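Local coordinates for OmpT protein (Vibrio cholerae serotype O1, PDB 6EHE) that probably lets ions and small solutes diffuse across the bacterial outer membrane as a porin-type beta-barrel channel, at residues Leu11-Lys16 / Ile25-Ser30; Ala275-Glu280 / Ile313-Tyr318. All coordinates share one frame; numbering follows the deposited sequence.

Contacts 1 and 2 sit side by side in the barrel wall, their centres about 9 Å apart, where the first strand (3-17) pairs with the last (309-318) and closes the sixteen-stranded barrel. L11, T13 and L15 pair through their backbones with Y317, A315 and I313, and L11 N lies 2.7 Å from Y317 O. On the face carrying R12 and E14, E14 OE2 of contact 1 reaches Y278 OH of contact 2 at 2.6 Å, a probable hydrogen bond. Beside it the R12 and R316 guanidinium groups come close despite their like charges, R12 CZ to R316 NH2 3.2 Å. A magnesium ion lies about 4 Å from the R12 side chain and about 3 Å from that of R316.

Contact 1 of 2, residues Leu11-Lys16 / Ile25-Ser30; sequences LRTELK and IGSGSS
I25 lays its CD1 against L15, 3.4 Å from L15 CD1, and the two side chains cross obliquely on the barrel surface. Next comes G26, paired with E14 by two backbone hydrogen bonds, E14 N to G26 O and G26 N to E14 O, each 3.0 Å. This is the first hairpin of the porin barrel, strand 3-17 against strand 24-39, and beyond G26 the regular pairing stops: the chain folds into a type II turn from S27 to S30. At S27 hydroxyls take over, its OG hydrogen-bonding to T13 OG1 at 3.1 Å. Each oxygen is anti to its own carbonyl carbon (chi1 -71° in S27, -66° in T13), which turns the two hydroxyls to each other across the strands. G28 leads to S29, third residue of the turn, with a positive phi. S29 O lies 3.9 Å above the plane of the R12 guanidinium, over its centre. S29 CB packs on R12 NH2 at 3.4 Å, while R12 NH1 hydrogen-bonds Q10 OE1 on its own strand. S30 brings the chain back: its OG accepts a nearly straight bond (170°) from R12 N at 2.9 Å and donates to S27 O at 3.0 Å, as does S30 N.

Contact 2 of 2, residues Ala275-Glu280 / Ile313-Tyr318; sequences ARVYAE and IGARYY. Unlike the reference sequence in segment 313-318: Y317 (reference Ile).
Y278 fills the hollow that G314 leaves on the neighbouring strand. With chi1 at 44°, CG stands between the backbone N and the carbonyl carbon and the ring leans across onto G314. G314 O lies 3.6 Å from the ring plane, over its centre, and G314 CA makes a CH-pi contact, 4.0 Å from the centroid and 25° off the normal. The Y95 ring also stacks on Y278. R316 is the next bump: extended from CG to NE, it stands beside the tyrosine with CG at the ring edge, in plane. NE donates to Y278 OH at 3.2 Å, the hydroxyl tilted out of the guanidinium plane, and ring and guanidinium stand nearly at right angles. The same hydroxyl hydrogen-bonds E14 OE2 on strand 3-17. An aromatic ring laid over a cross-strand glycine is the aromatic rescue of antiparallel sheets, here joining the last two strands of the porin barrel, 275-286 and 309-318. R316 NH1 donates a nearly straight bond (173°), in its guanidinium plane, to Y318 OH at 3.3 Å. That hydroxyl rests over the rim of the R276 guanidinium, 3.1 Å above its plane, while the bent R276 chain sends NH1 on to Y95. On the face with A275 and V277, small groups meet larger ones: A275 CB lies 3.7 Å from Y317 CD1 and V277 CG2 meets A315 CB at 4.1 Å, a bound detergent touching V277.

Contact 1 of 2, residues Leu11-Lys16 / Ile25-Ser30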
loop_
_atom_site.group_PDB
_atom_site.type_symbol
_atom_site.label_atom_id
_atom_site.label_comp_id
_atom_site.label_asym_id
_atom_site.label_seq_id
_atom_site.Cartn_x
_atom_site.Cartn_y
_atom_site.Cartn_z
ATOM N N LEU A 11 -12.371 -13.739 3.246
ATOM C CA LEU A 11 -12.872 -14.123 1.937
ATOM C C LEU A 11 -13.303 -12.866 1.192
ATOM O O LEU A 11 -14.180 -12.125 1.649
ATOM C CB LEU A 11 -14.035 -15.101 2.063
ATOM C CG LEU A 11 -14.241 -16.098 0.922
ATOM C CD1 LEU A 11 -15.398 -16.989 1.304
ATOM C CD2 LEU A 11 -14.523 -15.425 -0.416
ATOM N N ARG A 12 -12.704 -12.639 0.043
ATOM C CA ARG A 12 -12.964 -11.446 -0.734
ATOM C C ARG A 12 -13.468 -11.893 -2.092
ATOM O O ARG A 12 -12.880 -12.789 -2.695
ATOM C CB ARG A 12 -11.685 -10.612 -0.867
ATOM C CG ARG A 12 -11.877 -9.268 -1.527
ATOM C CD ARG A 12 -10.561 -8.503 -1.632
ATOM N NE ARG A 12 -10.044 -8.128 -0.323
ATOM C CZ ARG A 12 -8.951 -7.399 -0.143
ATOM N NH1 ARG A 12 -8.564 -7.110 1.082
ATOM N NH2 ARG A 12 -8.252 -6.973 -1.188
ATOM N N THR A 13 -14.561 -11.296 -2.565
ATOM C CA THR A 13 -15.012 -11.579 -3.923
ATOM C C THR A 13 -15.418 -10.275 -4.582
ATOM O O THR A 13 -16.132 -9.461 -3.985
ATOM C CB THR A 13 -16.170 -12.595 -3.968
ATOM O OG1 THR A 13 -15.694 -13.864 -3.501
ATOM C CG2 THR A 13 -16.694 -12.784 -5.423
ATOM N N GLU A 14 -14.935 -10.075 -5.803
ATOM C CA GLU A 14 -15.027 -8.781 -6.434
ATOM C C GLU A 14 -15.356 -8.944 -7.903
ATOM O O GLU A 14 -14.924 -9.895 -8.564
ATOM C CB GLU A 14 -13.723 -7.974 -6.256
ATOM C CG GLU A 14 -13.515 -7.513 -4.810
ATOM C CD GLU A 14 -12.259 -6.688 -4.584
ATOM O OE1 GLU A 14 -11.278 -6.838 -5.344
ATOM O OE2 GLU A 14 -12.274 -5.876 -3.634
ATOM N N LEU A 15 -16.134 -7.982 -8.393
ATOM C CA LEU A 15 -16.526 -7.859 -9.788
ATOM C C LEU A 15 -16.034 -6.509 -10.275
ATOM O O LEU A 15 -16.360 -5.476 -9.679
ATOM C CB LEU A 15 -18.050 -7.979 -9.940
ATOM C CG LEU A 15 -18.689 -7.644 -11.290
ATOM C CD1 LEU A 15 -18.403 -8.726 -12.340
ATOM C CD2 LEU A 15 -20.214 -7.396 -11.143
ATOM N N LYS A 16 -15.256 -6.517 -11.346
ATOM C CA LYS A 16 -14.602 -5.316 -11.833
ATOM C C LYS A 16 -14.903 -5.125 -13.307
ATOM O O LYS A 16 -14.894 -6.086 -14.086
ATOM C CB LYS A 16 -13.082 -5.383 -11.628
ATOM C CG LYS A 16 -12.622 -5.332 -10.170
ATOM C CD LYS A 16 -11.528 -4.256 -9.966
ATOM C CE LYS A 16 -10.509 -4.238 -11.106
ATOM N NZ LYS A 16 -9.569 -3.071 -11.004
ATOM N N ILE A 25 -14.379 -11.407 -12.545
ATOM C CA ILE A 25 -14.900 -11.886 -11.270
ATOM C C ILE A 25 -13.772 -12.644 -10.590
ATOM O O ILE A 25 -12.944 -13.282 -11.253
ATOM C CB ILE A 25 -16.139 -12.803 -11.418
ATOM C CG1 ILE A 25 -17.105 -12.620 -10.254
ATOM C CG2 ILE A 25 -15.765 -14.262 -11.395
ATOM C CD1 ILE A 25 -17.944 -11.423 -10.360
ATOM N N GLY A 26 -13.720 -12.573 -9.266
ATOM C CA GLY A 26 -12.641 -13.322 -8.643
ATOM C C GLY A 26 -12.583 -13.203 -7.139
ATOM O O GLY A 26 -13.433 -12.576 -6.488
ATOM N N SER A 27 -11.533 -13.826 -6.602
ATOM C CA SER A 27 -11.308 -13.876 -5.168
ATOM C C SER A 27 -9.845 -13.661 -4.816
ATOM O O SER A 27 -9.424 -14.017 -3.705
ATOM C CB SER A 27 -11.794 -15.189 -4.617
ATOM O OG SER A 27 -13.206 -15.204 -4.662
ATOM N N GLY A 28 -9.063 -13.096 -5.730
ATOM C CA GLY A 28 -7.729 -12.652 -5.405
ATOM C C GLY A 28 -7.710 -11.780 -4.170
ATOM O O GLY A 28 -8.689 -11.088 -3.859
ATOM N N SER A 29 -6.592 -11.826 -3.458
ATOM C CA SER A 29 -6.351 -11.116 -2.211
ATOM C C SER A 29 -7.241 -11.624 -1.087
ATOM O O SER A 29 -7.289 -11.007 -0.021
ATOM C CB SER A 29 -6.485 -9.595 -2.375
ATOM O OG SER A 29 -5.267 -9.025 -2.869
ATOM N N SER A 30 -7.937 -12.740 -1.291
ATOM C CA SER A 30 -8.394 -13.538 -0.164
ATOM C C SER A 30 -7.194 -14.033 0.636
ATOM O O SER A 30 -6.163 -14.410 0.066
ATOM C CB SER A 30 -9.219 -14.726 -0.650
ATOM O OG SER A 30 -10.553 -14.355 -0.942
#

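Contact 2 of 2, residues Ala275-Glu280 / Ile313-Tyr318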
loop_
_atom_site.group_PDB
_atom_site.type_symbol
_atom_site.label_atom_id
_atom_site.label_comp_id
_atom_site.label_asym_id
_atom_site.label_seq_id
_atom_site.Cartn_x
_atom_site.Cartn_y
_atom_site.Cartn_z
ATOM N N ALA A 275 -18.440 -8.897 7.921
ATOM C CA ALA A 275 -18.831 -8.823 6.528
ATOM C C ALA A 275 -19.065 -7.382 6.115
ATOM O O ALA A 275 -19.573 -6.559 6.887
ATOM C CB ALA A 275 -20.076 -9.657 6.257
ATOM N N ARG A 276 -18.706 -7.095 4.872
ATOM C CA ARG A 276 -18.925 -5.764 4.332
ATOM C C ARG A 276 -19.123 -5.847 2.833
ATOM O O ARG A 276 -18.655 -6.775 2.175
ATOM C CB ARG A 276 -17.773 -4.827 4.661
ATOM C CG ARG A 276 -16.437 -5.374 4.326
ATOM C CD ARG A 276 -15.363 -4.373 4.713
ATOM N NE ARG A 276 -15.001 -4.398 6.133
ATOM C CZ ARG A 276 -14.156 -3.533 6.700
ATOM N NH1 ARG A 276 -13.598 -2.569 5.972
ATOM N NH2 ARG A 276 -13.867 -3.625 7.987
ATOM N N VAL A 277 -19.835 -4.865 2.309
ATOM C CA VAL A 277 -20.128 -4.783 0.888
ATOM C C VAL A 277 -19.813 -3.370 0.427
ATOM O O VAL A 277 -19.981 -2.402 1.181
ATOM C CB VAL A 277 -21.601 -5.155 0.603
ATOM C CG1 VAL A 277 -21.886 -5.117 -0.888
ATOM C CG2 VAL A 277 -21.864 -6.543 1.116
ATOM N N TYR A 278 -19.330 -3.249 -0.810
ATOM C CA TYR A 278 -18.878 -1.939 -1.267
ATOM C C TYR A 278 -18.968 -1.850 -2.778
ATOM O O TYR A 278 -18.754 -2.834 -3.491
ATOM C CB TYR A 278 -17.431 -1.641 -0.819
ATOM C CG TYR A 278 -16.483 -2.817 -1.008
ATOM C CD1 TYR A 278 -16.344 -3.804 -0.018
ATOM C CD2 TYR A 278 -15.725 -2.942 -2.176
ATOM C CE1 TYR A 278 -15.488 -4.895 -0.204
ATOM C CE2 TYR A 278 -14.855 -4.035 -2.366
ATOM C CZ TYR A 278 -14.741 -5.004 -1.386
ATOM O OH TYR A 278 -13.880 -6.082 -1.593
ATOM N N ALA A 279 -19.260 -0.650 -3.257
ATOM C CA ALA A 279 -19.310 -0.397 -4.692
ATOM C C ALA A 279 -18.659 0.946 -4.999
ATOM O O ALA A 279 -18.690 1.864 -4.175
ATOM C CB ALA A 279 -20.756 -0.410 -5.203
ATOM N N GLU A 280 -18.096 1.071 -6.202
ATOM C CA GLU A 280 -17.246 2.215 -6.500
ATOM C C GLU A 280 -17.130 2.458 -7.997
ATOM O O GLU A 280 -16.913 1.518 -8.766
ATOM C CB GLU A 280 -15.859 1.991 -5.905
ATOM C CG GLU A 280 -14.728 2.944 -6.326
ATOM C CD GLU A 280 -13.494 2.669 -5.485
ATOM O OE1 GLU A 280 -13.729 2.372 -4.292
ATOM O OE2 GLU A 280 -12.328 2.710 -5.994
ATOM N N ILE A 313 -17.529 -3.772 -7.679
ATOM C CA ILE A 313 -18.380 -4.093 -6.548
ATOM C C ILE A 313 -17.854 -5.350 -5.889
ATOM O O ILE A 313 -17.477 -6.315 -6.564
ATOM C CB ILE A 313 -19.840 -4.241 -6.997
ATOM C CG1 ILE A 313 -20.713 -4.609 -5.819
ATOM C CG2 ILE A 313 -19.975 -5.260 -8.131
ATOM C CD1 ILE A 313 -22.145 -4.547 -6.190
ATOM N N GLY A 314 -17.810 -5.337 -4.561
ATOM C CA GLY A 314 -17.223 -6.457 -3.855
ATOM C C GLY A 314 -17.859 -6.697 -2.502
ATOM O O GLY A 314 -18.627 -5.883 -1.976
ATOM N N ALA A 315 -17.494 -7.841 -1.935
ATOM C CA ALA A 315 -17.965 -8.242 -0.627
ATOM C C ALA A 315 -16.852 -9.007 0.062
ATOM O O ALA A 315 -16.083 -9.719 -0.586
ATOM C CB ALA A 315 -19.231 -9.099 -0.728
ATOM N N ARG A 316 -16.777 -8.840 1.377
ATOM C CA ARG A 316 -15.765 -9.469 2.207
ATOM C C ARG A 316 -16.423 -10.128 3.406
ATOM O O ARG A 316 -17.320 -9.543 4.025
ATOM C CB ARG A 316 -14.740 -8.451 2.697
ATOM C CG ARG A 316 -13.982 -7.753 1.575
ATOM C CD ARG A 316 -13.032 -6.722 2.129
ATOM N NE ARG A 316 -12.217 -6.082 1.097
ATOM C CZ ARG A 316 -11.250 -5.209 1.364
ATOM N NH1 ARG A 316 -10.978 -4.882 2.631
ATOM N NH2 ARG A 316 -10.554 -4.667 0.373
ATOM N N TYR A 317 -15.971 -11.350 3.705
ATOM C CA TYR A 317 -16.268 -12.081 4.934
ATOM C C TYR A 317 -14.966 -12.208 5.707
ATOM O O TYR A 317 -13.952 -12.626 5.134
ATOM C CB TYR A 317 -16.800 -13.498 4.654
ATOM C CG TYR A 317 -18.305 -13.715 4.412
ATOM C CD1 TYR A 317 -19.221 -12.652 4.315
ATOM C CD2 TYR A 317 -18.803 -15.017 4.277
ATOM C CE1 TYR A 317 -20.593 -12.900 4.082
ATOM C CE2 TYR A 317 -20.156 -15.271 4.044
ATOM C CZ TYR A 317 -21.046 -14.219 3.951
ATOM O OH TYR A 317 -22.377 -14.518 3.727
ATOM N N TYR A 318 -14.984 -11.883 7.001
ATOM C CA TYR A 318 -13.783 -11.965 7.823
ATOM C C TYR A 318 -13.951 -13.008 8.915
ATOM O O TYR A 318 -15.043 -13.191 9.452
ATOM C CB TYR A 318 -13.440 -10.636 8.506
ATOM C CG TYR A 318 -13.191 -9.463 7.619
ATOM C CD1 TYR A 318 -14.243 -8.736 7.087
ATOM C CD2 TYR A 318 -11.908 -9.020 7.370
ATOM C CE1 TYR A 318 -14.019 -7.623 6.288
ATOM C CE2 TYR A 318 -11.678 -7.909 6.571
ATOM C CZ TYR A 318 -12.733 -7.226 6.027
ATOM O OH TYR A 318 -12.512 -6.114 5.235
#